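Local coordinates for protein glucoamylase (PDB 1LF6) that hydrolyses terminal 1,4-linked alpha-D-glucose units from the non-reducing ends of glucan chains, releasing beta-D-glucose, at residues V50-A55 against K122-D127. Residues are numbered along the deposited sequence; the frame is centred on the assembly and turned at random.
Sequences VWFTLA and KDIFTD
Phe52 and Ile124 meet because of their first torsions: chi1 of 66° sets the Phe52 ring between its own backbone N and carbonyl carbon, while in Ile124 a chi1 of -55° leaves CG2 anti to the backbone N, where it can lie over that ring. The setting is the super-beta-sandwich of the N-terminal domain. Strand 51-55 belongs to one antiparallel sheet and strand 118-126 to the other; the short segments run roughly antiparallel, their axes 8.0 Å apart at the closest. That spacing, with no direct hydrogen bond between the segments, identifies face-to-face sheet packing rather than strand pairing. Phe52 is the central wedge. Ile124 CG2 makes a CH-pi contact over one face, 4.2 Å from the ring centroid and 22° off the normal, displaced toward the CD2-CE2 rim. The other long side of the ring is met obliquely by Thr126 CG2, 3.7 Å from Phe52 CD1, and the CA of Phe125 lies 4.0 Å from Phe52 CE1. Ile124 thus serves two residues with two branches: CG2 sits over one face of Phe52, whereas CD1 reaches Leu54 CD2 at 3.5 Å, the two chains passing alongside in opposite senses. All six touching residues are buried, and Tyr107 of strand 107-113 packs on both Phe52 and Leu54, while Tyr276 of helix 269-284 packs on Phe52 and Thr126. Thr126 divides its branches by polarity. Its methyl faces Phe52 and, more loosely, Val50, while OG1 turns to a water bridging Thr126 to the backbone of Val50, just before strand 51-55. This water accepts from Thr126 OG1 at 2.8 Å and donates to Val50 O, an oxygen that also receives a hydrogen bond from Thr42 OG1.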
# COMPACT_ATOMS: atom_id res chain seq x y z
N VAL A 50 13.73 5.89 6.02
CA VAL A 50 12.93 6.90 5.34
C VAL A 50 12.25 6.29 4.11
O VAL A 50 12.89 5.61 3.31
CB VAL A 50 13.82 8.08 4.85
CG1 VAL A 50 12.99 9.03 3.99
CG2 VAL A 50 14.41 8.82 6.04
N TRP A 51 10.95 6.54 3.98
CA TRP A 51 10.17 6.04 2.85
C TRP A 51 9.53 7.24 2.17
O TRP A 51 9.17 8.20 2.84
CB TRP A 51 9.04 5.13 3.31
CG TRP A 51 9.43 3.81 3.88
CD1 TRP A 51 9.37 2.60 3.27
CD2 TRP A 51 9.86 3.56 5.23
NE1 TRP A 51 9.71 1.60 4.14
CE2 TRP A 51 10.02 2.16 5.35
CE3 TRP A 51 10.12 4.38 6.33
CZ2 TRP A 51 10.43 1.56 6.55
CZ3 TRP A 51 10.53 3.78 7.52
CH2 TRP A 51 10.68 2.39 7.62
N PHE A 52 9.39 7.19 0.85
CA PHE A 52 8.74 8.29 0.13
C PHE A 52 7.73 7.75 -0.88
O PHE A 52 7.79 6.59 -1.27
CB PHE A 52 9.77 9.15 -0.62
CG PHE A 52 10.48 8.43 -1.73
CD1 PHE A 52 11.64 7.71 -1.48
CD2 PHE A 52 9.98 8.47 -3.03
CE1 PHE A 52 12.29 7.02 -2.51
CE2 PHE A 52 10.62 7.79 -4.06
CZ PHE A 52 11.78 7.06 -3.80
N THR A 53 6.79 8.61 -1.27
CA THR A 53 5.78 8.26 -2.26
C THR A 53 5.66 9.44 -3.21
O THR A 53 5.96 10.57 -2.83
CB THR A 53 4.39 8.00 -1.61
OG1 THR A 53 3.92 9.19 -0.95
CG2 THR A 53 4.48 6.88 -0.59
N LEU A 54 5.25 9.17 -4.44
CA LEU A 54 5.09 10.21 -5.45
C LEU A 54 3.64 10.23 -5.94
O LEU A 54 3.01 9.19 -6.09
CB LEU A 54 6.02 9.95 -6.64
CG LEU A 54 7.51 9.75 -6.34
CD1 LEU A 54 8.25 9.40 -7.64
CD2 LEU A 54 8.08 11.01 -5.72
N ALA A 55 3.13 11.43 -6.21
CA ALA A 55 1.77 11.59 -6.70
C ALA A 55 1.63 12.95 -7.37
O ALA A 55 2.18 13.95 -6.90
CB ALA A 55 0.77 11.47 -5.53
N LYS A 122 12.78 15.85 -12.35
CA LYS A 122 13.24 15.45 -11.03
C LYS A 122 13.86 14.06 -10.96
O LYS A 122 13.52 13.17 -11.74
CB LYS A 122 12.08 15.53 -10.03
CG LYS A 122 11.31 16.84 -10.04
CD LYS A 122 10.07 16.74 -9.15
CE LYS A 122 9.31 18.06 -9.10
NZ LYS A 122 8.07 17.95 -8.26
N ASP A 123 14.76 13.89 -10.00
CA ASP A 123 15.43 12.63 -9.74
C ASP A 123 15.22 12.45 -8.25
O ASP A 123 15.73 13.25 -7.46
CB ASP A 123 16.93 12.74 -10.05
CG ASP A 123 17.23 12.58 -11.53
OD1 ASP A 123 16.35 12.92 -12.34
OD2 ASP A 123 18.35 12.13 -11.88
N ILE A 124 14.48 11.42 -7.87
CA ILE A 124 14.17 11.19 -6.46
C ILE A 124 14.55 9.82 -5.93
O ILE A 124 14.29 8.80 -6.57
CB ILE A 124 12.66 11.42 -6.22
CG1 ILE A 124 12.27 12.82 -6.70
CG2 ILE A 124 12.33 11.24 -4.73
CD1 ILE A 124 10.78 13.07 -6.75
N PHE A 125 15.17 9.81 -4.75
CA PHE A 125 15.60 8.59 -4.08
C PHE A 125 16.10 8.98 -2.70
O PHE A 125 16.05 10.14 -2.32
CB PHE A 125 16.71 7.90 -4.88
CG PHE A 125 17.95 8.73 -5.04
CD1 PHE A 125 19.00 8.61 -4.13
CD2 PHE A 125 18.06 9.65 -6.08
CE1 PHE A 125 20.15 9.40 -4.27
CE2 PHE A 125 19.20 10.43 -6.22
CZ PHE A 125 20.25 10.31 -5.31
N THR A 126 16.58 8.01 -1.93
CA THR A 126 17.07 8.31 -0.59
C THR A 126 18.55 7.99 -0.41
O THR A 126 19.17 7.33 -1.25
CB THR A 126 16.27 7.55 0.47
OG1 THR A 126 16.35 6.14 0.22
CG2 THR A 126 14.81 7.98 0.45
N ASP A 127 19.11 8.47 0.70
CA ASP A 127 20.50 8.25 1.04
C ASP A 127 20.59 6.90 1.73
O ASP A 127 20.04 6.71 2.82
CB ASP A 127 20.97 9.38 1.97
CG ASP A 127 22.47 9.33 2.27
OD1 ASP A 127 23.04 10.39 2.60
OD2 ASP A 127 23.08 8.24 2.18
O HOH W 1 15.60 5.19 2.74